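PDB 3Q48: chaperone CupB2 from Pseudomonas aeruginosa, which probably acts as a periplasmic chaperone that helps fimbrial subunits to fold during pilus biogenesis. Local coordinates for residues 37-40 with 45-48; 61-66 with 71-76; 99-104 with 142-147. All blocks are in the same frame, centred on the assembly; numbering follows the deposited sequence.

Contact 1: residues 37-40 with 45-48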
loop_
_atom_site.group_PDB
_atom_site.type_symbol
_atom_site.label_atom_id
_atom_site.label_comp_id
_atom_site.label_asym_id
_atom_site.label_seq_id
_atom_site.Cartn_x
_atom_site.Cartn_y
_atom_site.Cartn_z
ATOM N N VAL A 37 2.844 5.461 -0.739
ATOM C CA VAL A 37 2.796 6.728 -1.491
ATOM C C VAL A 37 1.395 6.961 -2.121
ATOM O O VAL A 37 0.871 6.092 -2.800
ATOM C CB VAL A 37 3.893 6.775 -2.582
ATOM C CG1 VAL A 37 3.756 8.011 -3.404
ATOM C CG2 VAL A 37 5.343 6.652 -1.942
ATOM N N VAL A 38 0.786 8.124 -1.888
ATOM C CA VAL A 38 -0.452 8.436 -2.538
ATOM C C VAL A 38 -0.143 9.403 -3.645
ATOM O O VAL A 38 0.499 10.449 -3.429
ATOM C CB VAL A 38 -1.469 9.025 -1.574
ATOM C CG1 VAL A 38 -2.740 9.407 -2.321
ATOM C CG2 VAL A 38 -1.814 7.987 -0.487
ATOM N N PHE A 39 -0.563 9.045 -4.854
ATOM C CA PHE A 39 -0.272 9.896 -5.950
ATOM C C PHE A 39 -1.584 10.437 -6.450
ATOM O O PHE A 39 -2.353 9.707 -7.074
ATOM C CB PHE A 39 0.502 9.183 -7.052
ATOM C CG PHE A 39 1.153 10.120 -7.987
ATOM C CD1 PHE A 39 2.535 10.217 -8.030
ATOM C CD2 PHE A 39 0.370 10.953 -8.835
ATOM C CE1 PHE A 39 3.179 11.141 -8.901
ATOM C CE2 PHE A 39 0.991 11.888 -9.734
ATOM C CZ PHE A 39 2.417 11.981 -9.736
ATOM N N PRO A 40 -1.838 11.727 -6.189
ATOM C CA PRO A 40 -3.101 12.360 -6.607
ATOM C C PRO A 40 -3.018 12.801 -8.073
ATOM O O PRO A 40 -2.040 13.458 -8.470
ATOM C CB PRO A 40 -3.238 13.552 -5.646
ATOM C CG PRO A 40 -1.843 13.669 -4.894
ATOM C CD PRO A 40 -0.898 12.695 -5.584
ATOM N N GLU A 45 4.132 15.559 -9.988
ATOM C CA GLU A 45 5.124 14.815 -9.219
ATOM C C GLU A 45 4.845 14.887 -7.711
ATOM O O GLU A 45 4.139 15.825 -7.269
ATOM C CB GLU A 45 6.534 15.309 -9.529
ATOM C CG GLU A 45 6.853 16.659 -8.974
ATOM C CD GLU A 45 7.871 17.420 -9.842
ATOM O OE1 GLU A 45 8.008 17.128 -11.065
ATOM O OE2 GLU A 45 8.537 18.325 -9.288
ATOM N N VAL A 46 5.330 13.874 -6.958
ATOM C CA VAL A 46 5.308 13.862 -5.480
ATOM C C VAL A 46 6.685 13.413 -5.003
ATOM O O VAL A 46 7.324 12.560 -5.655
ATOM C CB VAL A 46 4.173 12.960 -4.795
ATOM C CG1 VAL A 46 2.746 13.236 -5.369
ATOM C CG2 VAL A 46 4.492 11.479 -4.838
ATOM N N THR A 47 7.150 13.992 -3.896
ATOM C CA THR A 47 8.448 13.651 -3.319
ATOM C C THR A 47 8.292 12.717 -2.127
ATOM O O THR A 47 7.196 12.492 -1.648
ATOM C CB THR A 47 9.254 14.892 -2.876
ATOM O OG1 THR A 47 8.572 15.520 -1.804
ATOM C CG2 THR A 47 9.396 15.881 -3.974
ATOM N N LEU A 48 9.412 12.184 -1.650
ATOM C CA LEU A 48 9.467 11.122 -0.655
ATOM C C LEU A 48 10.865 11.169 -0.072
ATOM O O LEU A 48 11.840 11.255 -0.819
ATOM C CB LEU A 48 9.266 9.766 -1.359
ATOM C CG LEU A 48 9.689 8.500 -0.586
ATOM C CD1 LEU A 48 8.590 8.052 0.318
ATOM C CD2 LEU A 48 10.110 7.340 -1.524
#

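Contact 2: residues 61-66 with 71-76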
loop_
_atom_site.group_PDB
_atom_site.type_symbol
_atom_site.label_atom_id
_atom_site.label_comp_id
_atom_site.label_asym_id
_atom_site.label_seq_id
_atom_site.Cartn_x
_atom_site.Cartn_y
_atom_site.Cartn_z
ATOM N N GLN A 61 18.898 2.683 -4.666
ATOM C CA GLN A 61 18.275 2.550 -5.984
ATOM C C GLN A 61 16.767 2.424 -5.814
ATOM O O GLN A 61 16.285 1.663 -4.971
ATOM C CB GLN A 61 18.818 1.322 -6.709
ATOM C CG GLN A 61 18.481 1.217 -8.201
ATOM C CD GLN A 61 19.139 -0.031 -8.807
ATOM O OE1 GLN A 61 20.286 -0.355 -8.476
ATOM N NE2 GLN A 61 18.416 -0.748 -9.649
ATOM N N ALA A 62 16.041 3.144 -6.660
ATOM C CA ALA A 62 14.618 3.312 -6.547
ATOM C C ALA A 62 14.046 3.100 -7.937
ATOM O O ALA A 62 14.655 3.519 -8.906
ATOM C CB ALA A 62 14.325 4.705 -6.058
ATOM N N TRP A 63 12.888 2.438 -8.027
ATOM C CA TRP A 63 12.207 2.125 -9.291
ATOM C C TRP A 63 10.802 1.672 -8.957
ATOM O O TRP A 63 10.563 1.135 -7.856
ATOM C CB TRP A 63 12.962 1.045 -10.130
ATOM C CG TRP A 63 12.823 -0.381 -9.699
ATOM C CD1 TRP A 63 11.935 -1.294 -10.179
ATOM C CD2 TRP A 63 13.608 -1.073 -8.717
ATOM N NE1 TRP A 63 12.118 -2.517 -9.569
ATOM C CE2 TRP A 63 13.127 -2.409 -8.661
ATOM C CE3 TRP A 63 14.662 -0.694 -7.866
ATOM C CZ2 TRP A 63 13.636 -3.354 -7.786
ATOM C CZ3 TRP A 63 15.189 -1.640 -6.993
ATOM C CH2 TRP A 63 14.674 -2.967 -6.965
ATOM N N ILE A 64 9.900 1.843 -9.926
ATOM C CA ILE A 64 8.505 1.473 -9.797
ATOM C C ILE A 64 8.108 0.328 -10.699
ATOM O O ILE A 64 8.472 0.299 -11.885
ATOM C CB ILE A 64 7.603 2.711 -10.047
ATOM C CG1 ILE A 64 7.738 3.680 -8.846
ATOM C CG2 ILE A 64 6.166 2.320 -10.186
ATOM C CD1 ILE A 64 7.715 5.017 -9.250
ATOM N N ASP A 65 7.368 -0.625 -10.141
ATOM C CA ASP A 65 6.780 -1.649 -10.972
ATOM C C ASP A 65 5.251 -1.728 -10.795
ATOM O O ASP A 65 4.699 -0.972 -10.019
ATOM C CB ASP A 65 7.527 -2.982 -10.820
ATOM C CG ASP A 65 7.249 -3.679 -9.509
ATOM O OD1 ASP A 65 6.089 -4.061 -9.257
ATOM O OD2 ASP A 65 8.213 -3.896 -8.754
ATOM N N ASP A 66 4.573 -2.584 -11.557
ATOM C CA ASP A 66 3.106 -2.620 -11.544
ATOM C C ASP A 66 2.623 -3.895 -10.911
ATOM O O ASP A 66 1.471 -4.244 -11.086
ATOM C CB ASP A 66 2.537 -2.521 -12.963
ATOM C CG ASP A 66 2.965 -3.716 -13.857
ATOM O OD1 ASP A 66 3.690 -4.624 -13.364
ATOM O OD2 ASP A 66 2.588 -3.744 -15.050
ATOM N N VAL A 71 10.655 -9.393 -13.767
ATOM C CA VAL A 71 11.092 -8.930 -15.077
ATOM C C VAL A 71 11.742 -7.559 -14.983
ATOM O O VAL A 71 11.396 -6.765 -14.126
ATOM C CB VAL A 71 9.927 -8.869 -16.066
ATOM C CG1 VAL A 71 9.693 -10.250 -16.697
ATOM C CG2 VAL A 71 8.677 -8.413 -15.359
ATOM N N PRO A 72 12.712 -7.287 -15.869
ATOM C CA PRO A 72 13.363 -5.979 -15.885
ATOM C C PRO A 72 12.335 -4.866 -15.931
ATOM O O PRO A 72 11.539 -4.807 -16.855
ATOM C CB PRO A 72 14.163 -5.989 -17.180
ATOM C CG PRO A 72 14.443 -7.426 -17.437
ATOM C CD PRO A 72 13.219 -8.182 -16.928
ATOM N N PRO A 73 12.365 -3.971 -14.936
ATOM C CA PRO A 73 11.317 -2.958 -14.766
ATOM C C PRO A 73 11.006 -2.133 -16.029
ATOM O O PRO A 73 9.829 -1.855 -16.284
ATOM C CB PRO A 73 11.863 -2.058 -13.639
ATOM C CG PRO A 73 13.292 -2.395 -13.496
ATOM C CD PRO A 73 13.425 -3.835 -13.920
ATOM N N GLU A 74 12.035 -1.783 -16.807
ATOM C CA GLU A 74 11.882 -0.929 -17.989
ATOM C C GLU A 74 10.829 -1.439 -18.979
ATOM O O GLU A 74 10.110 -0.659 -19.606
ATOM C CB GLU A 74 13.220 -0.767 -18.720
ATOM C CG GLU A 74 14.339 -0.157 -17.871
ATOM C CD GLU A 74 14.364 1.374 -17.885
ATOM O OE1 GLU A 74 13.449 2.013 -17.284
ATOM O OE2 GLU A 74 15.333 1.932 -18.481
ATOM N N GLU A 75 10.729 -2.756 -19.071
ATOM C CA GLU A 75 9.887 -3.418 -20.046
ATOM C C GLU A 75 8.394 -3.443 -19.672
ATOM O O GLU A 75 7.543 -3.885 -20.453
ATOM C CB GLU A 75 10.484 -4.818 -20.332
ATOM C CG GLU A 75 11.822 -4.696 -21.196
ATOM C CD GLU A 75 12.851 -5.848 -21.035
ATOM O OE1 GLU A 75 12.457 -7.037 -20.818
ATOM O OE2 GLU A 75 14.070 -5.539 -21.155
ATOM N N LEU A 76 8.083 -2.958 -18.473
ATOM C CA LEU A 76 6.694 -2.834 -18.012
ATOM C C LEU A 76 6.079 -1.495 -18.446
ATOM O O LEU A 76 4.862 -1.345 -18.432
ATOM C CB LEU A 76 6.622 -2.965 -16.490
ATOM C CG LEU A 76 7.162 -4.225 -15.812
ATOM C CD1 LEU A 76 6.752 -4.223 -14.373
ATOM C CD2 LEU A 76 6.654 -5.486 -16.510
#

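Contact 3: residues 99-104 with 142-147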
loop_
_atom_site.group_PDB
_atom_site.type_symbol
_atom_site.label_atom_id
_atom_site.label_comp_id
_atom_site.label_asym_id
_atom_site.label_seq_id
_atom_site.Cartn_x
_atom_site.Cartn_y
_atom_site.Cartn_z
ATOM N N ILE A 99 9.031 11.388 -7.535
ATOM C CA ILE A 99 8.148 10.559 -8.403
ATOM C C ILE A 99 7.272 11.389 -9.351
ATOM O O ILE A 99 6.438 12.162 -8.894
ATOM C CB ILE A 99 7.283 9.652 -7.562
ATOM C CG1 ILE A 99 8.191 8.843 -6.609
ATOM C CG2 ILE A 99 6.432 8.747 -8.489
ATOM C CD1 ILE A 99 7.440 8.092 -5.510
ATOM N N ALA A 100 7.490 11.236 -10.662
ATOM C CA ALA A 100 6.730 11.965 -11.737
ATOM C C ALA A 100 5.813 11.070 -12.551
ATOM O O ALA A 100 6.219 10.005 -12.962
ATOM C CB ALA A 100 7.678 12.704 -12.689
ATOM N N TYR A 101 4.581 11.527 -12.779
ATOM C CA TYR A 101 3.602 10.806 -13.583
ATOM C C TYR A 101 3.665 11.217 -15.033
ATOM O O TYR A 101 3.569 12.403 -15.319
ATOM C CB TYR A 101 2.204 11.130 -13.064
ATOM C CG TYR A 101 1.045 10.521 -13.837
ATOM C CD1 TYR A 101 1.068 9.177 -14.258
ATOM C CD2 TYR A 101 -0.093 11.277 -14.117
ATOM C CE1 TYR A 101 -0.020 8.633 -14.969
ATOM C CE2 TYR A 101 -1.168 10.750 -14.798
ATOM C CZ TYR A 101 -1.139 9.441 -15.233
ATOM O OH TYR A 101 -2.230 8.923 -15.908
ATOM N N LEU A 102 3.801 10.266 -15.953
ATOM C CA LEU A 102 3.600 10.590 -17.389
ATOM C C LEU A 102 2.155 10.331 -17.851
ATOM O O LEU A 102 1.778 9.171 -18.110
ATOM C CB LEU A 102 4.559 9.835 -18.315
ATOM C CG LEU A 102 4.219 10.065 -19.806
ATOM C CD1 LEU A 102 4.606 11.498 -20.270
ATOM C CD2 LEU A 102 4.809 8.975 -20.783
ATOM N N LYS A 103 1.361 11.401 -17.957
ATOM C CA LYS A 103 -0.042 11.287 -18.372
ATOM C C LYS A 103 -0.275 10.072 -19.299
ATOM O O LYS A 103 0.081 10.080 -20.483
ATOM C CB LYS A 103 -0.497 12.591 -19.031
ATOM C CG LYS A 103 -1.922 12.550 -19.613
ATOM C CD LYS A 103 -3.008 13.052 -18.634
ATOM C CE LYS A 103 -4.409 12.996 -19.279
ATOM N NZ LYS A 103 -4.750 11.600 -19.746
ATOM N N ALA A 104 -0.826 9.013 -18.723
ATOM C CA ALA A 104 -1.104 7.786 -19.459
ATOM C C ALA A 104 -2.488 7.244 -19.063
ATOM O O ALA A 104 -2.936 7.472 -17.955
ATOM C CB ALA A 104 -0.003 6.740 -19.192
ATOM N N LEU A 142 2.115 2.112 -4.020
ATOM C CA LEU A 142 1.814 3.424 -4.611
ATOM C C LEU A 142 0.364 3.443 -5.136
ATOM O O LEU A 142 -0.031 2.643 -5.979
ATOM C CB LEU A 142 2.827 3.768 -5.700
ATOM C CG LEU A 142 3.078 5.230 -6.156
ATOM C CD1 LEU A 142 4.278 5.272 -7.072
ATOM C CD2 LEU A 142 1.931 5.815 -6.916
ATOM N N PHE A 143 -0.445 4.326 -4.594
ATOM C CA PHE A 143 -1.830 4.473 -5.002
ATOM C C PHE A 143 -2.021 5.691 -5.929
ATOM O O PHE A 143 -1.935 6.850 -5.514
ATOM C CB PHE A 143 -2.766 4.599 -3.780
ATOM C CG PHE A 143 -2.654 3.455 -2.792
ATOM C CD1 PHE A 143 -3.203 2.211 -3.072
ATOM C CD2 PHE A 143 -2.026 3.647 -1.567
ATOM C CE1 PHE A 143 -3.104 1.146 -2.136
ATOM C CE2 PHE A 143 -1.927 2.611 -0.619
ATOM C CZ PHE A 143 -2.466 1.381 -0.886
ATOM N N PHE A 144 -2.281 5.426 -7.201
ATOM C CA PHE A 144 -2.677 6.517 -8.082
ATOM C C PHE A 144 -4.151 6.740 -7.863
ATOM O O PHE A 144 -4.951 5.792 -8.023
ATOM C CB PHE A 144 -2.484 6.163 -9.520
ATOM C CG PHE A 144 -2.829 7.254 -10.418
ATOM C CD1 PHE A 144 -1.929 8.317 -10.602
ATOM C CD2 PHE A 144 -4.064 7.265 -11.068
ATOM C CE1 PHE A 144 -2.230 9.392 -11.479
ATOM C CE2 PHE A 144 -4.414 8.361 -11.945
ATOM C CZ PHE A 144 -3.487 9.425 -12.145
ATOM N N ARG A 145 -4.496 7.984 -7.502
ATOM C CA ARG A 145 -5.841 8.324 -7.104
ATOM C C ARG A 145 -6.477 9.446 -7.970
ATOM O O ARG A 145 -6.101 10.638 -7.848
ATOM C CB ARG A 145 -5.866 8.673 -5.629
ATOM C CG ARG A 145 -7.241 8.888 -5.080
ATOM C CD ARG A 145 -7.129 9.212 -3.613
ATOM N NE ARG A 145 -6.681 8.050 -2.838
ATOM C CZ ARG A 145 -6.223 8.116 -1.583
ATOM N NH1 ARG A 145 -6.139 9.308 -0.961
ATOM N NH2 ARG A 145 -5.874 6.989 -0.951
ATOM N N PRO A 146 -7.428 9.067 -8.846
ATOM C CA PRO A 146 -8.142 10.101 -9.604
ATOM C C PRO A 146 -8.788 11.164 -8.670
ATOM O O PRO A 146 -9.316 10.831 -7.549
ATOM C CB PRO A 146 -9.226 9.316 -10.384
ATOM C CG PRO A 146 -8.643 7.926 -10.565
ATOM C CD PRO A 146 -7.799 7.689 -9.247
ATOM N N SER A 147 -8.775 12.419 -9.150
ATOM C CA SER A 147 -9.225 13.597 -8.399
ATOM C C SER A 147 -10.596 13.494 -7.794
ATOM O O SER A 147 -10.810 13.866 -6.641
ATOM C CB SER A 147 -9.168 14.813 -9.295
ATOM O OG SER A 147 -7.862 14.878 -9.806
#

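Contact 1: residues 37-40 with 45-48
V46 lays one methyl, CG1, over a face of the F39 ring. V46 CG1 is 4.2 Å from the F39 ring centroid and 19° off the ring normal, which makes this a CH-pi contact. The methyl sits toward the rim rather than over the middle. V46 CG1 is also 3.7 Å from P40 CD. The same methyl thus touches both F39 and P40, and V46 carries the largest share of the interface. Its second methyl, V46 CG2, reaches across to V37 and lies 3.8 Å from V37 CG1, the two side chains sliding past each other in opposite directions. The chi1 of V46, -50°, places CG2 between the backbone N and the carbonyl carbon, with CG1 beside the N. One methyl thus serves F39 and P40, while the other serves V37 and F39 CD1. Further along, V37 CG2 meets L48 CD1 at 4.2 Å, the two side chains crossing at about a right angle. At the other end F39 CZ comes to 4.0 Å from E45 CA. No hydrogen bond links the two strands. The axes of the two short segments run nearly antiparallel, at 162°, and stay 7.7 Å apart at the closest, so the contact is made by apolar side chains. The polar end of E45 turns to a salt bridge with R98. These are the first two strands of the PapD-like N-terminal Ig domain. They face each other by side chains across its beta sandwich without pairing. Strand 36-40 pairs in parallel with strand 136-145, and strand 45-52 pairs antiparallel with strand 93-101. L116 of strand 112-121 touches both V37 and L48.

Contact 2: residues 61-66 with 71-76
W63 and P73 join a strand of the PapD-like N-terminal Ig domain to the loop that follows it. The strand is 58-65, and the loop leads on to strand 80-89. Residues 73-76 form a short 3-10 turn in that loop. The turn is held by its own backbone bonds, E75 N to P72 O at 3.1 Å and L76 N to P73 O at 3.0 Å. No hydrogen bond crosses between the segments.

The apolar contact is led by the indole and the proline ring. W63 CD1 lies 3.5 Å from P73 CB, and P73 CG is close behind. The pyrrole corner of the indole does the touching, at an oblique approach. D65 also lends its methylene to packing, D65 CB lying 3.8 Å from L76 CD1.

The polar ends have other partners. D65 OD2 forms a salt bridge with R139 and a hydrogen bond with N117, and D65 OD1 accepts from the backbone N of G67. The carboxylate is thus held by three groups, and the link to R139 would probably help to keep it ionised. D66 OD1 receives a weak bond from R68 N. That same oxygen also lies beside a methyl of the turn, with D66 OD1 and L76 CD1 3.2 Å apart.

Contact 3: residues 99-104 with 142-147
The interior of the PapD-like N-terminal Ig domain contains this contact, which packs strand 93-101 against strand 136-145 through side chains. The two backbones are far apart: the CA atoms of Y101 and F144 are 9.4 Å from each other. Two aromatic rings meet across that distance. CE1 and CZ of F144 meet a face of Y101, the two side chains crossing at about a right angle. F144 CE1 stands over the centre of the tyrosine ring, 3.7 Å above its plane. The planes make an angle of 46° and the centroids of the Y101 and F144 rings are 4.8 Å apart, so the pair is oblique. In both residues CG lies opposite the backbone N, with chi1 177° for Y101 and -178° for F144. This extends the rings toward each other from the two strands.

The other face of Y101 is covered by its own chain. K103 N lies 4.0 Å above the Y101 ring plane, over the centre. The tyrosine is thus enclosed between F144 and the turn after its strand. Its hydroxyl is bonded as well. Y101 OH donates to A104 O at 2.6 Å, in the carbonyl plane and on a lone pair. The bond ties the end of the ring to the loop and probably limits its swing. Two residues earlier on each strand, I99 CG2 meets L142 CD1 at 4.3 Å.

F80 of strand 80-89 packs on both Y101 and F144. F39 of strand 36-40 touches Y101, F144 and L142. From strand 112-121, L116 touches I99 and F114 touches L142.

How the contacts relate
From the N terminus, contact 1 comes first. It closes the short connection between strands 36-40 and 45-52. Contact 2 follows, closing the loop after strand 58-65. Contact 3 comes last and spans a much longer interval, 99-104 to 142-147. The three lie in series along the chain, and none nests in or crosses another. In space, contacts 1 and 3 adjoin, with centres about 8 Å apart. Probable backbone hydrogen bonds run from F39 N to F143 O and from R145 N to F39 O. Contact 2 reaches contact 3 through I64, whose CD1 packs on I99 and L142. Contacts 1 and 3 join facing strands of the Ig sandwich; contact 2 fastens a loop to its strand.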